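Local coordinates for protein probable Rab-related GTPase (Acanthamoeba polyphaga mimivirus, PDB 5XC5) that binds GTP with magnesium as a Rab-family small GTPase and may take part in protein transport, at residues R67-T72 with Y98-D103. The protein carries 1 engineered substitution. Numbering follows the deposited sequence. Where two conformers were deposited one is given.
Sequences RFRSIT and YYWIND. With ACT (acetate ion), chain D.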
ATOM      1  N   ARG A  67     -18.550   2.335  -1.623  1.00  9.74           N
ATOM      2  CA  ARG A  67     -19.665   1.487  -1.214  1.00 10.03           C
ATOM      3  C   ARG A  67     -19.213   0.147  -0.645  1.00  9.24           C
ATOM      4  O   ARG A  67     -20.014  -0.537   0.000  1.00  9.88           O
ATOM      5  CB  ARG A  67     -20.696   1.344  -2.342  1.00 11.19           C
ATOM      6  CG  ARG A  67     -20.332   0.385  -3.442  1.00 10.69           C
ATOM      7  CD  ARG A  67     -21.269   0.601  -4.619  1.00 12.41           C
ATOM      8  NE  ARG A  67     -21.076  -0.376  -5.687  1.00 11.27           N
ATOM      9  CZ  ARG A  67     -20.208  -0.239  -6.680  1.00 12.12           C
ATOM     10  NH1 ARG A  67     -19.427   0.830  -6.748  1.00 11.97           N
ATOM     11  NH2 ARG A  67     -20.116  -1.182  -7.608  1.00 13.62           N
ATOM     12  N   PHE A  68     -17.943  -0.219  -0.831  1.00  9.87           N
ATOM     13  CA  PHE A  68     -17.393  -1.470  -0.327  1.00 11.10           C
ATOM     14  C   PHE A  68     -16.497  -1.267   0.889  1.00 10.65           C
ATOM     15  O   PHE A  68     -15.795  -2.196   1.307  1.00  9.73           O
ATOM     16  CB  PHE A  68     -16.660  -2.201  -1.454  1.00 10.75           C
ATOM     17  CG  PHE A  68     -17.543  -2.543  -2.636  1.00  9.37           C
ATOM     18  CD1 PHE A  68     -18.808  -3.095  -2.450  1.00 10.11           C
ATOM     19  CD2 PHE A  68     -17.111  -2.315  -3.934  1.00 11.03           C
ATOM     20  CE1 PHE A  68     -19.627  -3.417  -3.534  1.00 10.03           C
ATOM     21  CE2 PHE A  68     -17.926  -2.636  -5.029  1.00 12.44           C
ATOM     22  CZ  PHE A  68     -19.188  -3.183  -4.826  1.00 11.41           C
ATOM     23  N   ARG A  69     -16.542  -0.081   1.506  1.00 10.32           N
ATOM     24  CA  ARG A  69     -15.715   0.144   2.687  1.00 11.42           C
ATOM     25  C   ARG A  69     -16.082  -0.804   3.811  1.00 10.90           C
ATOM     26  O   ARG A  69     -15.203  -1.210   4.578  1.00 10.73           O
ATOM     27  CB  ARG A  69     -15.803   1.595   3.149  1.00 14.20           C
ATOM     28  CG  ARG A  69     -14.612   2.031   3.992  1.00 21.31           C
ATOM     29  CD  ARG A  69     -14.068   3.304   3.428  1.00 23.54           C
ATOM     30  NE  ARG A  69     -13.941   3.166   1.988  1.00 26.33           N
ATOM     31  CZ  ARG A  69     -13.602   4.140   1.158  1.00 15.01           C
ATOM     32  NH1 ARG A  69     -13.346   5.358   1.613  1.00 28.15           N
ATOM     33  NH2 ARG A  69     -13.512   3.886  -0.119  1.00 19.84           N
ATOM     34  N   SER A  70     -17.357  -1.191   3.915  1.00 10.21           N
ATOM     35  CA  SER A  70     -17.723  -2.076   5.014  1.00 11.66           C
ATOM     36  C   SER A  70     -17.195  -3.489   4.824  1.00 10.57           C
ATOM     37  O   SER A  70     -17.216  -4.264   5.782  1.00 10.65           O
ATOM     38  CB  SER A  70     -19.231  -2.059   5.290  1.00 11.51           C
ATOM     39  OG  SER A  70     -19.945  -2.710   4.262  1.00 10.89           O
ATOM     40  N   ILE A  71     -16.715  -3.835   3.626  1.00  9.09           N
ATOM     41  CA  ILE A  71     -15.936  -5.057   3.440  1.00  9.41           C
ATOM     42  C   ILE A  71     -14.500  -4.836   3.878  1.00  9.16           C
ATOM     43  O   ILE A  71     -13.946  -5.606   4.672  1.00  9.48           O
ATOM     44  CB  ILE A  71     -15.965  -5.520   1.970  1.00  9.99           C
ATOM     45  CG1 ILE A  71     -17.387  -5.760   1.474  1.00  9.98           C
ATOM     46  CG2 ILE A  71     -15.103  -6.780   1.806  1.00 11.60           C
ATOM     47  CD1 ILE A  71     -17.453  -6.112  -0.015  1.00 10.81           C
ATOM     48  N   THR A  72     -13.879  -3.778   3.365  1.00  8.53           N
ATOM     49  CA  THR A  72     -12.473  -3.508   3.635  1.00  9.24           C
ATOM     50  C   THR A  72     -12.203  -3.392   5.126  1.00 10.07           C
ATOM     51  O   THR A  72     -11.168  -3.864   5.612  1.00 10.92           O
ATOM     52  CB  THR A  72     -12.073  -2.239   2.883  1.00  9.97           C
ATOM     53  OG1 THR A  72     -12.132  -2.521   1.478  1.00  9.33           O
ATOM     54  CG2 THR A  72     -10.673  -1.779   3.268  1.00  9.62           C
ATOM     55  N   TYR A  98      -5.280  10.384   5.052  1.00 11.59           N
ATOM     56  CA  TYR A  98      -5.460  10.636   6.477  1.00 12.78           C
ATOM     57  C   TYR A  98      -6.547   9.749   7.058  1.00 12.60           C
ATOM     58  O   TYR A  98      -6.385   9.191   8.148  1.00 13.02           O
ATOM     59  CB  TYR A  98      -5.806  12.100   6.771  1.00 16.71           C
ATOM     60  CG  TYR A  98      -5.848  12.345   8.277  1.00 18.53           C
ATOM     61  CD1 TYR A  98      -7.000  12.088   9.026  1.00 19.77           C
ATOM     62  CD2 TYR A  98      -4.719  12.771   8.954  1.00 16.77           C
ATOM     63  CE1 TYR A  98      -7.018  12.275  10.409  1.00 19.99           C
ATOM     64  CE2 TYR A  98      -4.731  12.976  10.323  1.00 17.87           C
ATOM     65  CZ  TYR A  98      -5.874  12.730  11.046  1.00 22.19           C
ATOM     66  OH  TYR A  98      -5.855  12.936  12.409  1.00 22.11           O
ATOM     67  N   TYR A  99      -7.670   9.626   6.352  1.00 12.29           N
ATOM     68  CA  TYR A  99      -8.813   8.906   6.896  1.00 11.25           C
ATOM     69  C   TYR A  99      -8.626   7.405   6.827  1.00 12.44           C
ATOM     70  O   TYR A  99      -9.101   6.681   7.711  1.00 13.06           O
ATOM     71  CB  TYR A  99     -10.101   9.377   6.222  1.00 16.01           C
ATOM     72  CG  TYR A  99     -10.238  10.879   6.326  1.00 16.91           C
ATOM     73  CD1 TYR A  99     -10.671  11.478   7.506  1.00 22.02           C
ATOM     74  CD2 TYR A  99      -9.882  11.703   5.261  1.00 18.98           C
ATOM     75  CE1 TYR A  99     -10.777  12.860   7.609  1.00 21.77           C
ATOM     76  CE2 TYR A  99      -9.987  13.081   5.355  1.00 22.89           C
ATOM     77  CZ  TYR A  99     -10.432  13.652   6.528  1.00 22.19           C
ATOM     78  OH  TYR A  99     -10.534  15.024   6.624  1.00 27.63           O
ATOM     79  N   TRP A 100      -7.898   6.920   5.821  1.00 11.39           N
ATOM     80  CA  TRP A 100      -7.552   5.503   5.784  1.00 11.65           C
ATOM     81  C   TRP A 100      -6.718   5.116   6.998  1.00 11.36           C
ATOM     82  O   TRP A 100      -6.976   4.093   7.647  1.00 12.51           O
ATOM     83  CB  TRP A 100      -6.788   5.184   4.498  1.00 10.96           C
ATOM     84  CG  TRP A 100      -7.656   5.086   3.284  1.00  9.93           C
ATOM     85  CD1 TRP A 100      -7.637   5.904   2.204  1.00 11.09           C
ATOM     86  CD2 TRP A 100      -8.649   4.094   3.028  1.00  9.69           C
ATOM     87  NE1 TRP A 100      -8.573   5.497   1.286  1.00 12.43           N
ATOM     88  CE2 TRP A 100      -9.204   4.384   1.762  1.00 11.11           C
ATOM     89  CE3 TRP A 100      -9.127   2.993   3.745  1.00  9.85           C
ATOM     90  CZ2 TRP A 100     -10.214   3.611   1.197  1.00 12.34           C
ATOM     91  CZ3 TRP A 100     -10.126   2.221   3.183  1.00 11.95           C
ATOM     92  CH2 TRP A 100     -10.654   2.533   1.916  1.00 10.72           C
ATOM     93  N   ILE A 101      -5.695   5.923   7.308  1.00 10.69           N
ATOM     94  CA  ILE A 101      -4.829   5.632   8.447  1.00 11.72           C
ATOM     95  C   ILE A 101      -5.606   5.765   9.748  1.00 11.47           C
ATOM     96  O   ILE A 101      -5.485   4.924  10.649  1.00 12.11           O
ATOM     97  CB  ILE A 101      -3.588   6.539   8.407  1.00 10.56           C
ATOM     98  CG1 ILE A 101      -2.691   6.166   7.225  1.00 11.67           C
ATOM     99  CG2 ILE A 101      -2.809   6.449   9.702  1.00 13.35           C
ATOM    100  CD1 ILE A 101      -1.500   7.100   7.057  1.00 14.81           C
ATOM    101  N   ASN A 102      -6.437   6.800   9.848  1.00 12.33           N
ATOM    102  CA  ASN A 102      -7.253   6.990  11.042  1.00 12.93           C
ATOM    103  C   ASN A 102      -8.162   5.793  11.275  1.00 13.02           C
ATOM    104  O   ASN A 102      -8.269   5.292  12.400  1.00 12.95           O
ATOM    105  CB  ASN A 102      -8.084   8.260  10.896  1.00 15.43           C
ATOM    106  CG  ASN A 102      -9.053   8.444  12.036  1.00 20.23           C
ATOM    107  OD1 ASN A 102      -8.658   8.832  13.137  1.00 25.77           O
ATOM    108  ND2 ASN A 102     -10.330   8.158  11.785  1.00 21.88           N
ATOM    109  N   ASP A 103      -8.808   5.308  10.215  1.00 12.92           N
ATOM    110  CA  ASP A 103      -9.736   4.189  10.342  1.00 13.36           C
ATOM    111  C   ASP A 103      -9.009   2.901  10.692  1.00 12.73           C
ATOM    112  O   ASP A 103      -9.489   2.116  11.517  1.00 13.59           O
ATOM    113  CB  ASP A 103     -10.507   4.026   9.038  1.00 14.74           C
ATOM    114  CG  ASP A 103     -11.564   5.083   8.864  0.53 17.00           C
ATOM    115  OD1 ASP A 103     -11.665   5.961   9.749  0.53 18.52           O
ATOM    116  OD2 ASP A 103     -12.287   5.041   7.848  0.53 17.80           O
TER
HETATM  117  C   ACT D 203     -18.340   3.818  -5.222  1.00 13.81           C
HETATM  118  O   ACT D 203     -18.729   2.853  -4.541  1.00 13.62           O
HETATM  119  OXT ACT D 203     -18.731   3.888  -6.393  1.00 15.24           O
HETATM  120  CH3 ACT D 203     -17.457   4.857  -4.666  1.00 15.61           C
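The guanidinium of Arg69 turns one face to CZ2 and CH2 of Trp100, with Trp100 CZ2 3.4 Å above its plane and over its centre. The two planes are 41° apart, so the groups meet at a slant instead of stacking in parallel; Arg69 NE comes within 3.3 Å of Trp100 CH2. The arginine thus meets the indole through the face of its guanidinium and not through an N-H bond, since no hydrogen bond joins the two segments. A second guanidinium, that of Arg67, lies apart from the contact with Trp100 and has Phe68 CE2 over one face and an acetate at its edge. The acetate, probably from the crystallisation liquor, takes hydrogen bonds on its atom O from Arg67 N at 3.0 Å and from Arg67 NH1 at 3.1 Å.

The Arg69 chain reaches the tryptophan by bending twice, at chi2 (129°) and chi3 (-47°), which brings the guanidinium alongside Trp100 CZ2 and CH2. Thr72, one turn further along, adds its methyl: CG2 lies 4.0 Å from Trp100 CZ3, while its hydroxyl is hydrogen-bonded to the carbonyl oxygen of Ala63. Trp100 is held at its pyrrole side, where NE1 bonds to the hydroxyl of Ser13, in the phosphate-binding P-loop.

Trp100 thus bridges two parts of the Ras-like fold: it projects from helix 91-107, rests on Val84 of strand 81-87 and on Tyr76, and reaches the short helix 69-72, in the region that corresponds to switch II of Rab proteins.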